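Local coordinates for protein transcriptional regulator, TetR family (Marinobacter aquaeolei, PDB 3NNR) that probably binds DNA through an N-terminal helix-turn-helix domain and acts as a dimeric transcriptional regulator, at residues 85-93 and 157-165. Residues are numbered along the deposited sequence; the frame is centred on the assembly and turned at random. Where two conformers were deposited one is given.
Sequences LESVFDGLW and LVITNWMAF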
ATOM      1  N   LEU A  85       4.009   8.203 -15.453  1.00 59.15           N
ATOM      2  CA  LEU A  85       3.094   8.210 -14.310  1.00 57.25           C
ATOM      3  C   LEU A  85       1.679   7.823 -14.712  1.00 55.39           C
ATOM      4  O   LEU A  85       1.133   6.910 -14.155  1.00 54.76           O
ATOM      5  CB  LEU A  85       3.102   9.565 -13.577  1.00 58.65           C
ATOM      6  CG  LEU A  85       4.347   9.890 -12.772  1.00 60.90           C
ATOM      7  CD1 LEU A  85       4.253  11.300 -12.239  1.00 66.83           C
ATOM      8  CD2 LEU A  85       4.508   8.897 -11.643  1.00 59.73           C
ATOM      9  N   GLU A  86       1.107   8.502 -15.690  1.00 58.56           N
ATOM     10  CA  GLU A  86      -0.265   8.177 -16.136  1.00 60.43           C
ATOM     11  C   GLU A  86      -0.471   6.724 -16.589  1.00 59.05           C
ATOM     12  O   GLU A  86      -1.468   6.094 -16.228  1.00 59.94           O
ATOM     13  CB  GLU A  86      -0.725   9.112 -17.261  1.00 60.88           C
ATOM     14  CG  GLU A  86      -1.104  10.522 -16.761  1.00 69.06           C
ATOM     15  CD  GLU A  86      -1.845  11.377 -17.791  1.00 73.22           C
ATOM     16  OE1 GLU A  86      -2.477  10.837 -18.727  1.00 84.73           O
ATOM     17  OE2 GLU A  86      -1.829  12.605 -17.634  1.00 81.31           O
ATOM     18  N   SER A  87       0.488   6.216 -17.362  1.00 57.87           N
ATOM     19  CA  SER A  87       0.409   4.886 -17.950  1.00 54.56           C
ATOM     20  C   SER A  87       0.476   3.791 -16.907  1.00 51.05           C
ATOM     21  O   SER A  87      -0.241   2.810 -17.015  1.00 49.89           O
ATOM     22  CB  SER A  87       1.496   4.710 -19.030  1.00 57.93           C
ATOM     23  OG  SER A  87       2.807   4.700 -18.497  1.00 55.01           O
ATOM     24  N   VAL A  88       1.340   3.970 -15.907  1.00 50.99           N
ATOM     25  CA  VAL A  88       1.438   3.056 -14.776  1.00 51.52           C
ATOM     26  C   VAL A  88       0.126   3.125 -13.959  1.00 51.43           C
ATOM     27  O   VAL A  88      -0.388   2.092 -13.587  1.00 49.95           O
ATOM     28  CB  VAL A  88       2.692   3.338 -13.891  1.00 51.95           C
ATOM     29  CG1 VAL A  88       2.669   2.513 -12.655  1.00 47.47           C
ATOM     30  CG2 VAL A  88       3.956   3.023 -14.677  1.00 53.42           C
ATOM     31  N   PHE A  89      -0.410   4.325 -13.700  1.00 54.15           N
ATOM     32  CA  PHE A  89      -1.699   4.432 -12.982  1.00 55.48           C
ATOM     33  C   PHE A  89      -2.833   3.758 -13.760  1.00 54.21           C
ATOM     34  O   PHE A  89      -3.624   3.047 -13.154  1.00 52.09           O
ATOM     35  CB  PHE A  89      -2.078   5.865 -12.562  1.00 55.99           C
ATOM     36  CG  PHE A  89      -1.496   6.285 -11.235  1.00 50.36           C
ATOM     37  CD1 PHE A  89      -2.071   5.847 -10.049  1.00 61.52           C
ATOM     38  CD2 PHE A  89      -0.405   7.127 -11.157  1.00 53.93           C
ATOM     39  CE1 PHE A  89      -1.535   6.231  -8.803  1.00 53.48           C
ATOM     40  CE2 PHE A  89       0.118   7.520  -9.932  1.00 54.82           C
ATOM     41  CZ  PHE A  89      -0.442   7.068  -8.761  1.00 55.84           C
ATOM     42  N   ASP A  90      -2.891   3.961 -15.074  1.00 55.21           N
ATOM     43  CA  ASP A  90      -3.877   3.262 -15.925  1.00 57.61           C
ATOM     44  C   ASP A  90      -3.710   1.748 -15.818  1.00 55.58           C
ATOM     45  O   ASP A  90      -4.696   1.029 -15.772  1.00 58.41           O
ATOM     46  CB  ASP A  90      -3.732   3.639 -17.396  1.00 60.31           C
ATOM     47  CG  ASP A  90      -4.788   2.957 -18.283  1.00 71.94           C
ATOM     48  OD1 ASP A  90      -5.956   3.420 -18.226  1.00 84.58           O
ATOM     49  OD2 ASP A  90      -4.447   1.978 -19.023  1.00 69.67           O
ATOM     50  N   GLY A  91      -2.467   1.271 -15.777  1.00 52.83           N
ATOM     51  CA  GLY A  91      -2.195  -0.161 -15.621  1.00 51.66           C
ATOM     52  C   GLY A  91      -2.751  -0.706 -14.317  1.00 51.68           C
ATOM     53  O   GLY A  91      -3.460  -1.713 -14.305  1.00 52.33           O
ATOM     54  N   LEU A  92      -2.427  -0.023 -13.222  1.00 50.88           N
ATOM     55  CA  LEU A  92      -2.914  -0.377 -11.906  1.00 52.24           C
ATOM     56  C   LEU A  92      -4.461  -0.421 -11.824  1.00 53.67           C
ATOM     57  O   LEU A  92      -5.009  -1.240 -11.077  1.00 52.18           O
ATOM     58  CB  LEU A  92      -2.338   0.557 -10.837  1.00 53.77           C
ATOM     59  CG  LEU A  92      -0.828   0.460 -10.552  1.00 52.12           C
ATOM     60  CD1 LEU A  92      -0.439   1.618  -9.635  1.00 57.57           C
ATOM     61  CD2 LEU A  92      -0.462  -0.841  -9.893  1.00 57.06           C
ATOM     62  N   TRP A  93      -5.149   0.438 -12.581  1.00 52.53           N
ATOM     63  CA  TRP A  93      -6.613   0.373 -12.649  1.00 52.53           C
ATOM     64  C   TRP A  93      -7.036  -0.853 -13.447  1.00 50.64           C
ATOM     65  O   TRP A  93      -7.896  -1.626 -12.996  1.00 50.55           O
ATOM     66  CB  TRP A  93      -7.270   1.638 -13.263  1.00 50.90           C
ATOM     67  CG  TRP A  93      -8.761   1.471 -13.472  1.00 58.50           C
ATOM     68  CD1 TRP A  93      -9.417   1.134 -14.645  1.00 62.82           C
ATOM     69  CD2 TRP A  93      -9.774   1.574 -12.469  1.00 61.96           C
ATOM     70  NE1 TRP A  93     -10.780   1.044 -14.418  1.00 62.80           N
ATOM     71  CE2 TRP A  93     -11.023   1.311 -13.093  1.00 66.99           C
ATOM     72  CE3 TRP A  93      -9.747   1.854 -11.105  1.00 70.55           C
ATOM     73  CZ2 TRP A  93     -12.243   1.332 -12.382  1.00 79.77           C
ATOM     74  CZ3 TRP A  93     -10.968   1.879 -10.385  1.00 83.66           C
ATOM     75  CH2 TRP A  93     -12.197   1.617 -11.037  1.00 79.98           C
ATOM     76  N   LEU A 157       5.977   2.691  -3.246  1.00 60.86           N
ATOM     77  CA  LEU A 157       5.080   2.504  -2.104  1.00 60.16           C
ATOM     78  C   LEU A 157       3.808   3.361  -2.237  1.00 62.07           C
ATOM     79  O   LEU A 157       2.711   2.895  -1.954  1.00 62.54           O
ATOM     80  CB  LEU A 157       5.815   2.806  -0.776  1.00 61.29           C
ATOM     81  CG  LEU A 157       6.900   1.815  -0.304  1.00 60.29           C
ATOM     82  CD1 LEU A 157       7.746   2.363   0.862  1.00 55.02           C
ATOM     83  CD2 LEU A 157       6.272   0.502   0.142  1.00 51.53           C
ATOM     84  N   VAL A 158       3.968   4.601  -2.692  1.00 64.05           N
ATOM     85  CA  VAL A 158       2.845   5.521  -2.888  1.00 62.80           C
ATOM     86  C   VAL A 158       1.976   5.112  -4.062  1.00 62.33           C
ATOM     87  O   VAL A 158       0.769   5.090  -3.934  1.00 63.90           O
ATOM     88  CB  VAL A 158       3.312   6.989  -3.065  1.00 64.63           C
ATOM     89  CG1 VAL A 158       2.204   7.866  -3.680  1.00 58.86           C
ATOM     90  CG2 VAL A 158       3.797   7.545  -1.715  1.00 57.14           C
ATOM     91  N   ILE A 159       2.584   4.795  -5.191  1.00 61.90           N
ATOM     92  CA  ILE A 159       1.823   4.462  -6.398  1.00 63.28           C
ATOM     93  C   ILE A 159       0.991   3.200  -6.225  1.00 63.92           C
ATOM     94  O   ILE A 159      -0.201   3.210  -6.450  1.00 67.09           O
ATOM     95  CB  ILE A 159       2.715   4.321  -7.637  1.00 60.61           C
ATOM     96  CG1 ILE A 159       3.314   5.676  -8.009  1.00 64.64           C
ATOM     97  CG2 ILE A 159       1.895   3.894  -8.814  1.00 67.81           C
ATOM     98  CD1 ILE A 159       4.225   5.656  -9.235  1.00 61.50           C
ATOM     99  N   THR A 160       1.618   2.145  -5.754  1.00 64.53           N
ATOM    100  CA  THR A 160       0.948   0.849  -5.619  1.00 61.49           C
ATOM    101  C   THR A 160      -0.050   0.760  -4.488  1.00 63.53           C
ATOM    102  O   THR A 160      -0.787  -0.201  -4.459  1.00 70.40           O
ATOM    103  CB  THR A 160       1.959  -0.296  -5.502  1.00 60.32           C
ATOM    104  OG1 THR A 160       2.730  -0.158  -4.307  1.00 62.51           O
ATOM    105  CG2 THR A 160       2.853  -0.281  -6.696  1.00 50.07           C
ATOM    106  N   ASN A 161      -0.079   1.727  -3.572  1.00 61.96           N
ATOM    107  CA  ASN A 161      -1.063   1.763  -2.497  1.00 63.59           C
ATOM    108  C   ASN A 161      -2.155   2.841  -2.683  1.00 64.19           C
ATOM    109  O   ASN A 161      -2.965   3.067  -1.758  1.00 66.01           O
ATOM    110  CB  ASN A 161      -0.341   2.041  -1.147  1.00 67.76           C
ATOM    111  CG  ASN A 161      -1.114   1.507   0.091  1.00 68.26           C
ATOM    112  OD1 ASN A 161      -1.746   0.440   0.028  1.00 78.50           O
ATOM    113  ND2 ASN A 161      -1.029   2.242   1.234  1.00 75.75           N
ATOM    114  N   TRP A 162      -2.208   3.502  -3.844  1.00 63.27           N
ATOM    115  CA  TRP A 162      -3.169   4.597  -4.055  1.00 62.15           C
ATOM    116  C   TRP A 162      -4.606   4.085  -4.201  1.00 61.75           C
ATOM    117  O   TRP A 162      -5.496   4.650  -3.578  1.00 57.70           O
ATOM    118  CB  TRP A 162      -2.764   5.451  -5.261  1.00 62.65           C
ATOM    119  CG  TRP A 162      -3.643   6.653  -5.429  1.00 60.85           C
ATOM    120  CD1 TRP A 162      -4.480   6.914  -6.464  1.00 62.70           C
ATOM    121  CD2 TRP A 162      -3.804   7.725  -4.499  1.00 59.30           C
ATOM    122  NE1 TRP A 162      -5.138   8.105  -6.255  1.00 61.08           N
ATOM    123  CE2 TRP A 162      -4.748   8.617  -5.050  1.00 58.04           C
ATOM    124  CE3 TRP A 162      -3.234   8.024  -3.244  1.00 54.68           C
ATOM    125  CZ2 TRP A 162      -5.141   9.798  -4.397  1.00 66.48           C
ATOM    126  CZ3 TRP A 162      -3.629   9.167  -2.595  1.00 54.68           C
ATOM    127  CH2 TRP A 162      -4.563  10.063  -3.179  1.00 66.16           C
HETATM  128  N   MSE A 163      -4.811   3.077  -5.063  1.00 63.25           N
HETATM  129  CA  MSE A 163      -6.122   2.439  -5.277  0.50 65.78           C
HETATM  130  C   MSE A 163      -6.673   2.114  -3.855  1.00 69.44           C
HETATM  131  O   MSE A 163      -7.711   2.669  -3.416  1.00 70.33           O
HETATM  132  CB  MSE A 163      -5.964   1.154  -6.154  0.50 66.67           C
HETATM  133  CG  MSE A 163      -6.862   1.030  -7.425  0.50 63.17           C
HETATM  134 SE   MSE A 163      -6.280   2.274  -8.786  0.38 54.39          SE
HETATM  135  CE  MSE A 163      -7.076   3.866  -8.075  0.50 55.56           C
ATOM    136  N   ALA A 164      -5.927   1.273  -3.127  1.00 71.52           N
ATOM    137  CA  ALA A 164      -6.284   0.843  -1.760  1.00 73.53           C
ATOM    138  C   ALA A 164      -6.690   1.968  -0.824  1.00 72.62           C
ATOM    139  O   ALA A 164      -7.626   1.799  -0.027  1.00 80.70           O
ATOM    140  CB  ALA A 164      -5.137  -0.013  -1.137  1.00 76.35           C
ATOM    141  N   PHE A 165      -6.019   3.116  -0.914  1.00 71.40           N
ATOM    142  CA  PHE A 165      -6.413   4.303  -0.099  1.00 72.67           C
ATOM    143  C   PHE A 165      -7.771   4.875  -0.513  1.00 77.69           C
ATOM    144  O   PHE A 165      -8.545   5.316   0.343  1.00 83.28           O
ATOM    145  CB  PHE A 165      -5.363   5.430  -0.138  1.00 69.64           C
ATOM    146  CG  PHE A 165      -5.819   6.735   0.534  1.00 63.57           C
ATOM    147  CD1 PHE A 165      -5.978   6.812   1.901  1.00 64.55           C
ATOM    148  CD2 PHE A 165      -6.113   7.871  -0.223  1.00 67.44           C
ATOM    149  CE1 PHE A 165      -6.409   8.025   2.540  1.00 73.74           C
ATOM    150  CE2 PHE A 165      -6.532   9.088   0.388  1.00 70.17           C
ATOM    151  CZ  PHE A 165      -6.683   9.158   1.781  1.00 75.00           C
TER
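Ile159 carries CG2 opposite its own backbone N and CG1 opposite the carbonyl carbon (chi1 -67°), so that both branches meet the ring of Phe89, which a chi1 of -86° brings across to helix 145-160. Ile159 CG2 lies over one face of the Phe89 ring, 4.2 Å from its centroid and 19° off the normal, a CH-pi contact displaced toward the rim. The same methyl, Ile159 CG2, packs against Leu92 CD1 at 3.4 Å and more loosely against Val88 CG1, while at the far end of the side chain Ile159 CD1 meets Leu85 CD2 at 4.0 Å. Ile159 is thus a knob in a hole formed by Leu85, Val88, Phe89 and Leu92. Beyond it, Phe89 CE1 reaches Trp162, 3.8 Å from Trp162 CD1, with Trp162 CB in the plane of the phenyl ring; the phenyl and the five-membered ring of the indole are nearly perpendicular. Were Phe89 replaced by an alanine, the face on which Ile159 CG2 rests would be gone, and the Trp162 indole is likely to lose a neighbour that limits its turning. Helix 186-194 also borders this apolar layer, Ile187 touching Phe89 and Val190 touching Ile159. On segment 157-165, Leu157, Asn161 and Phe165 contact the second subunit. The contact joins helix 78-94 to the break between helices 145-160 and 162-169, apolar interhelical packing within the all-helical C-terminal regulatory domain of a TetR-family dimer.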